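Protection of telomeres protein poz1 (Schizosaccharomyces pombe, PDB 5WE0) binds telomeric DNA and acts as a negative regulator of telomerase and of telomere length in fission yeast. Local coordinates at residues I19-Y24 / Q237-K242; E104-E109 / R218-T223. One frame throughout, in Å; residues are numbered along the deposited sequence.

Contact 1 of 2, residues I19-Y24 / Q237-K242; sequences IKENHY and QREIVK
Gln237 reaches across to the loop 19-24 with its amide: NE2 donates to the backbone O of Glu21 at 3.0 Å, in a nearly straight bond (161°). The acceptor lies almost in the amide plane, while the donor stands to the side of the Glu21 carbonyl, slightly tilted from its plane. A bend at chi2 (-57°) turns the Gln237 chain back toward the loop although its CB points away. The same NE2 also donates to the O of Phe235, and Gln221 NE2 binds the O of Glu21 as well, which ties down both ends of the bond. At its backbone, Gln237 occupies the N-cap position of the short helix 238-241, its O accepting from the N of both Ile240 and Val241; the contact thus joins the loop after helix 2-18 to the start of the C-terminal helical turn of this all-alpha chain. Next comes Glu239, whose CB lies 3.7 Å from Glu21 OE2, while its carboxylate leads off to a salt bridge with Arg238, OE1 to NH2. Ile240 then brings its CD1 methyl against the outstretched Glu21 chain at a slant, 3.8 Å from CG and 3.6 Å from OE2.

Contact 2 of 2, residues E104-E109 / R218-T223; sequences ENIELE and RYIQCT
Tyr219 sends its ring from helix 209-230 across to helix 93-115, where its hydroxyl end lies over the backbone and CB of Glu107 and beside the CG2 methyl of Ile106. Its OH donates to Glu107 OE1 at 2.7 Å, using the anti lone pair of that oxygen, and OE1 sits at the ring edge close to the ring plane. The two side chains meet at about a right angle, the carboxylate plane turned 52° from the ring. The bend of Glu107 at chi2 (61°) brings OE1 round to the hydroxyl, while OE2 is taken up within its own helix by Arg110 and Gln111, so both oxygens of this buried carboxylate have polar partners. Losing this carboxylate to an alanine here would probably leave the buried Tyr219 hydroxyl without its acceptor and Arg110 without its acidic mate.

Ile106 packs beside this bond: CG2 lies 4.2 Å from Tyr219 CE2 and 3.9 Å from Thr223 CG2, and its CD1 meets Ile220 CD1 at 4.4 Å. Thr223 turns OG1 back to the O of Tyr219, one helical turn earlier, at 2.8 Å, which satisfies the hydroxyl, sets OG1 above one face of the ring, toward its rim, and leaves the methyl to meet Ile106. Leu138 and Tyr141 of helix 130-157 pack against Glu107. The segment axes run in the same general direction, 34° apart and 11.3 Å at closest approach, which is wide for packed helices, and Tyr219 spans the gap. The result is a buried helix-helix interface of an all-alpha domain, with a tyrosine-carboxylate hydrogen bond set among apolar side chains.

In the fold
Contact 2 lies well inside the helical fold, where helices 93-115 and 209-230 pack together, whereas contact 1 is at the surface, about 18 Å from the centre of the chain. Their centres are about 14 Å apart, and both segments of contact 2 fall, in sequence, between the two segments of contact 1. Helix 209-230 links them: Gln221 and Ile220 of the segment 218-223 touch His23, and helix 238-241 follows it in sequence. The loop after helix 2-18 and the C-terminal turn are thereby brought together beside a core helix. That helix also meets another protein, which forms a salt bridge with Arg218 and packs on Gln221 and Cys222, so helix 209-230 serves both the packing inside the chain and the binding of that partner.

Contact 1 of 2, residues I19-Y24 / Q237-K242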
loop_
_atom_site.group_PDB
_atom_site.type_symbol
_atom_site.label_atom_id
_atom_site.label_comp_id
_atom_site.label_asym_id
_atom_site.label_seq_id
_atom_site.Cartn_x
_atom_site.Cartn_y
_atom_site.Cartn_z
ATOM N N ILE A 19 5.638 1.572 14.329
ATOM C CA ILE A 19 6.772 2.256 13.718
ATOM C C ILE A 19 8.025 1.407 13.892
ATOM O O ILE A 19 8.392 1.029 15.009
ATOM C CB ILE A 19 6.936 3.667 14.301
ATOM C CG1 ILE A 19 5.709 4.500 13.926
ATOM C CG2 ILE A 19 8.186 4.320 13.760
ATOM C CD1 ILE A 19 5.786 5.956 14.300
ATOM N N LYS A 20 8.668 1.082 12.777
ATOM C CA LYS A 20 9.842 0.231 12.738
ATOM C C LYS A 20 10.968 0.914 11.976
ATOM O O LYS A 20 10.731 1.753 11.096
ATOM C CB LYS A 20 9.518 -1.101 12.064
ATOM C CG LYS A 20 8.466 -1.957 12.758
ATOM C CD LYS A 20 9.016 -2.536 14.061
ATOM C CE LYS A 20 8.041 -3.563 14.650
ATOM N NZ LYS A 20 8.510 -4.152 15.945
ATOM N N GLU A 21 12.202 0.567 12.351
ATOM C CA GLU A 21 13.359 0.916 11.529
ATOM C C GLU A 21 13.253 0.260 10.157
ATOM O O GLU A 21 13.467 0.903 9.116
ATOM C CB GLU A 21 14.651 0.484 12.229
ATOM C CG GLU A 21 15.891 0.670 11.358
ATOM C CD GLU A 21 17.193 0.341 12.073
ATOM O OE1 GLU A 21 17.199 -0.578 12.924
ATOM O OE2 GLU A 21 18.214 0.993 11.766
ATOM N N ASN A 22 12.953 -1.035 10.146
ATOM C CA ASN A 22 12.635 -1.747 8.920
ATOM C C ASN A 22 11.119 -1.851 8.800
ATOM O O ASN A 22 10.412 -0.893 9.125
ATOM C CB ASN A 22 13.319 -3.115 8.888
ATOM C CG ASN A 22 14.819 -3.015 9.075
ATOM O OD1 ASN A 22 15.514 -2.352 8.296
ATOM N ND2 ASN A 22 15.325 -3.631 10.140
ATOM N N HIS A 23 10.601 -2.979 8.330
ATOM C CA HIS A 23 9.181 -3.079 8.018
ATOM C C HIS A 23 8.413 -3.786 9.127
ATOM O O HIS A 23 8.886 -4.771 9.705
ATOM C CB HIS A 23 8.973 -3.805 6.689
ATOM C CG HIS A 23 9.602 -3.118 5.524
ATOM N ND1 HIS A 23 9.362 -1.791 5.224
ATOM C CD2 HIS A 23 10.475 -3.565 4.590
ATOM C CE1 HIS A 23 10.045 -1.458 4.143
ATOM N NE2 HIS A 23 10.728 -2.515 3.735
ATOM N N TYR A 24 7.213 -3.288 9.399
ATOM C CA TYR A 24 6.350 -3.908 10.386
ATOM C C TYR A 24 5.864 -5.281 9.914
ATOM O O TYR A 24 5.679 -5.538 8.717
ATOM C CB TYR A 24 5.161 -2.996 10.688
ATOM C CG TYR A 24 4.118 -3.671 11.540
ATOM C CD1 TYR A 24 4.256 -3.750 12.924
ATOM C CD2 TYR A 24 3.022 -4.291 10.953
ATOM C CE1 TYR A 24 3.302 -4.408 13.705
ATOM C CE2 TYR A 24 2.074 -4.941 11.720
ATOM C CZ TYR A 24 2.213 -4.992 13.091
ATOM O OH TYR A 24 1.255 -5.654 13.823
ATOM N N GLN A 237 14.612 6.161 11.995
ATOM C CA GLN A 237 15.601 6.139 10.928
ATOM C C GLN A 237 16.931 6.745 11.363
ATOM O O GLN A 237 17.789 6.982 10.507
ATOM C CB GLN A 237 15.084 6.888 9.687
ATOM C CG GLN A 237 13.875 6.295 9.017
ATOM C CD GLN A 237 14.121 4.861 8.593
ATOM O OE1 GLN A 237 14.946 4.584 7.721
ATOM N NE2 GLN A 237 13.418 3.939 9.222
ATOM N N ARG A 238 17.122 6.978 12.668
ATOM C CA ARG A 238 18.323 7.664 13.150
ATOM C C ARG A 238 19.600 6.944 12.719
ATOM O O ARG A 238 20.548 7.581 12.244
ATOM C CB ARG A 238 18.262 7.829 14.676
ATOM C CG ARG A 238 18.311 6.532 15.491
ATOM C CD ARG A 238 18.840 6.764 16.906
ATOM N NE ARG A 238 19.484 5.570 17.462
ATOM C CZ ARG A 238 20.727 5.175 17.184
ATOM N NH1 ARG A 238 21.479 5.862 16.333
ATOM N NH2 ARG A 238 21.214 4.074 17.749
ATOM N N GLU A 239 19.636 5.614 12.841
ATOM C CA GLU A 239 20.836 4.869 12.469
ATOM C C GLU A 239 21.101 4.870 10.965
ATOM O O GLU A 239 22.226 4.569 10.554
ATOM C CB GLU A 239 20.723 3.420 12.947
ATOM C CG GLU A 239 22.060 2.682 13.095
ATOM C CD GLU A 239 22.653 2.755 14.492
ATOM O OE1 GLU A 239 21.917 3.138 15.423
ATOM O OE2 GLU A 239 23.851 2.404 14.662
ATOM N N ILE A 240 20.104 5.189 10.141
ATOM C CA ILE A 240 20.304 5.299 8.696
ATOM C C ILE A 240 20.714 6.712 8.272
ATOM O O ILE A 240 21.594 6.875 7.423
ATOM C CB ILE A 240 19.022 4.836 7.961
ATOM C CG1 ILE A 240 18.813 3.327 8.127
ATOM C CG2 ILE A 240 19.062 5.203 6.486
ATOM C CD1 ILE A 240 17.492 2.936 8.774
ATOM N N VAL A 241 20.120 7.753 8.870
ATOM C CA VAL A 241 20.463 9.126 8.505
ATOM C C VAL A 241 21.897 9.426 8.883
ATOM O O VAL A 241 22.534 10.314 8.304
ATOM C CB VAL A 241 19.524 10.151 9.186
ATOM C CG1 VAL A 241 18.106 9.712 9.131
ATOM C CG2 VAL A 241 19.935 10.416 10.639
ATOM N N LYS A 242 22.366 8.821 9.970
ATOM C CA LYS A 242 23.710 9.102 10.491
ATOM C C LYS A 242 24.837 8.728 9.542
ATOM O O LYS A 242 25.902 9.343 9.530
ATOM C CB LYS A 242 23.912 8.404 11.839
ATOM C CG LYS A 242 25.050 8.978 12.670
ATOM C CD LYS A 242 25.058 8.394 14.073
ATOM C CE LYS A 242 26.442 8.473 14.696
ATOM N NZ LYS A 242 26.487 7.819 16.033
#

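Contact 2 of 2, residues E104-E109 / R218-T223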
loop_
_atom_site.group_PDB
_atom_site.type_symbol
_atom_site.label_atom_id
_atom_site.label_comp_id
_atom_site.label_asym_id
_atom_site.label_seq_id
_atom_site.Cartn_x
_atom_site.Cartn_y
_atom_site.Cartn_z
ATOM N N GLU A 104 -1.312 6.013 -2.135
ATOM C CA GLU A 104 -1.418 7.354 -2.687
ATOM C C GLU A 104 -1.470 8.421 -1.591
ATOM O O GLU A 104 -0.868 9.489 -1.749
ATOM C CB GLU A 104 -2.639 7.407 -3.598
ATOM C CG GLU A 104 -2.866 8.700 -4.307
ATOM C CD GLU A 104 -4.008 8.563 -5.287
ATOM O OE1 GLU A 104 -5.168 8.508 -4.822
ATOM O OE2 GLU A 104 -3.740 8.513 -6.512
ATOM N N ASN A 105 -2.175 8.160 -0.475
ATOM C CA ASN A 105 -2.147 9.107 0.646
ATOM C C ASN A 105 -0.724 9.289 1.159
ATOM O O ASN A 105 -0.291 10.416 1.410
ATOM C CB ASN A 105 -3.037 8.640 1.800
ATOM C CG ASN A 105 -4.520 8.561 1.431
ATOM O OD1 ASN A 105 -4.963 9.117 0.425
ATOM N ND2 ASN A 105 -5.287 7.821 2.242
ATOM N N ILE A 106 0.032 8.189 1.285
ATOM C CA ILE A 106 1.424 8.281 1.723
ATOM C C ILE A 106 2.211 9.174 0.780
ATOM O O ILE A 106 2.927 10.088 1.206
ATOM C CB ILE A 106 2.060 6.883 1.810
ATOM C CG1 ILE A 106 1.402 6.042 2.897
ATOM C CG2 ILE A 106 3.542 6.995 2.052
ATOM C CD1 ILE A 106 1.734 4.533 2.768
ATOM N N GLU A 107 2.083 8.920 -0.524
ATOM C CA GLU A 107 2.857 9.677 -1.494
ATOM C C GLU A 107 2.456 11.147 -1.462
ATOM O O GLU A 107 3.302 12.041 -1.607
ATOM C CB GLU A 107 2.664 9.087 -2.901
ATOM C CG GLU A 107 3.262 9.909 -4.060
ATOM C CD GLU A 107 4.777 10.109 -3.980
ATOM O OE1 GLU A 107 5.448 9.497 -3.113
ATOM O OE2 GLU A 107 5.321 10.875 -4.811
ATOM N N LEU A 108 1.164 11.400 -1.280
ATOM C CA LEU A 108 0.659 12.766 -1.219
ATOM C C LEU A 108 1.327 13.498 -0.063
ATOM O O LEU A 108 1.815 14.617 -0.218
ATOM C CB LEU A 108 -0.859 12.772 -1.044
ATOM C CG LEU A 108 -1.689 12.891 -2.325
ATOM C CD1 LEU A 108 -3.165 13.056 -1.996
ATOM C CD2 LEU A 108 -1.193 14.046 -3.181
ATOM N N GLU A 109 1.341 12.852 1.098
ATOM C CA GLU A 109 1.962 13.416 2.297
ATOM C C GLU A 109 3.476 13.568 2.145
ATOM O O GLU A 109 4.058 14.550 2.623
ATOM C CB GLU A 109 1.637 12.543 3.505
ATOM C CG GLU A 109 2.103 13.105 4.843
ATOM C CD GLU A 109 1.008 13.083 5.894
ATOM O OE1 GLU A 109 -0.190 13.013 5.518
ATOM O OE2 GLU A 109 1.354 13.104 7.099
ATOM N N ARG A 218 11.713 -0.359 -0.901
ATOM C CA ARG A 218 12.585 0.800 -1.020
ATOM C C ARG A 218 11.789 2.092 -1.064
ATOM O O ARG A 218 12.255 3.118 -0.562
ATOM C CB ARG A 218 13.483 0.647 -2.248
ATOM C CG ARG A 218 14.628 -0.338 -1.995
ATOM C CD ARG A 218 15.550 -0.427 -3.178
ATOM N NE ARG A 218 15.011 -1.256 -4.247
ATOM C CZ ARG A 218 15.181 -0.984 -5.531
ATOM N NH1 ARG A 218 15.868 0.093 -5.877
ATOM N NH2 ARG A 218 14.679 -1.778 -6.463
ATOM N N TYR A 219 10.590 2.066 -1.648
ATOM C CA TYR A 219 9.745 3.252 -1.608
ATOM C C TYR A 219 9.376 3.611 -0.173
ATOM O O TYR A 219 9.377 4.786 0.204
ATOM C CB TYR A 219 8.469 3.052 -2.445
ATOM C CG TYR A 219 7.544 4.215 -2.226
ATOM C CD1 TYR A 219 7.839 5.479 -2.768
ATOM C CD2 TYR A 219 6.428 4.087 -1.416
ATOM C CE1 TYR A 219 7.016 6.566 -2.521
ATOM C CE2 TYR A 219 5.598 5.149 -1.166
ATOM C CZ TYR A 219 5.895 6.389 -1.711
ATOM O OH TYR A 219 5.056 7.440 -1.425
ATOM N N ILE A 220 8.997 2.615 0.625
ATOM C CA ILE A 220 8.591 2.874 2.004
ATOM C C ILE A 220 9.768 3.399 2.815
ATOM O O ILE A 220 9.620 4.323 3.616
ATOM C CB ILE A 220 7.982 1.597 2.622
ATOM C CG1 ILE A 220 6.641 1.245 1.927
ATOM C CG2 ILE A 220 7.792 1.772 4.143
ATOM C CD1 ILE A 220 5.517 2.311 2.112
ATOM N N GLN A 221 10.953 2.810 2.628
ATOM C CA GLN A 221 12.131 3.226 3.389
ATOM C C GLN A 221 12.590 4.625 2.975
ATOM O O GLN A 221 12.993 5.436 3.821
ATOM C CB GLN A 221 13.260 2.201 3.194
ATOM C CG GLN A 221 12.992 0.812 3.846
ATOM C CD GLN A 221 12.673 0.895 5.359
ATOM O OE1 GLN A 221 11.504 0.841 5.773
ATOM N NE2 GLN A 221 13.719 1.030 6.181
ATOM N N CYS A 222 12.555 4.906 1.669
ATOM C CA CYS A 222 12.860 6.235 1.160
ATOM C C CYS A 222 11.923 7.270 1.758
ATOM O O CYS A 222 12.365 8.309 2.273
ATOM C CB CYS A 222 12.740 6.232 -0.367
ATOM S SG CYS A 222 13.241 7.786 -1.188
ATOM N N THR A 223 10.625 6.963 1.758
ATOM C CA THR A 223 9.628 7.874 2.310
ATOM C C THR A 223 9.851 8.105 3.801
ATOM O O THR A 223 9.828 9.250 4.260
ATOM C CB THR A 223 8.225 7.306 2.073
ATOM O OG1 THR A 223 7.987 7.191 0.669
ATOM C CG2 THR A 223 7.168 8.209 2.656
#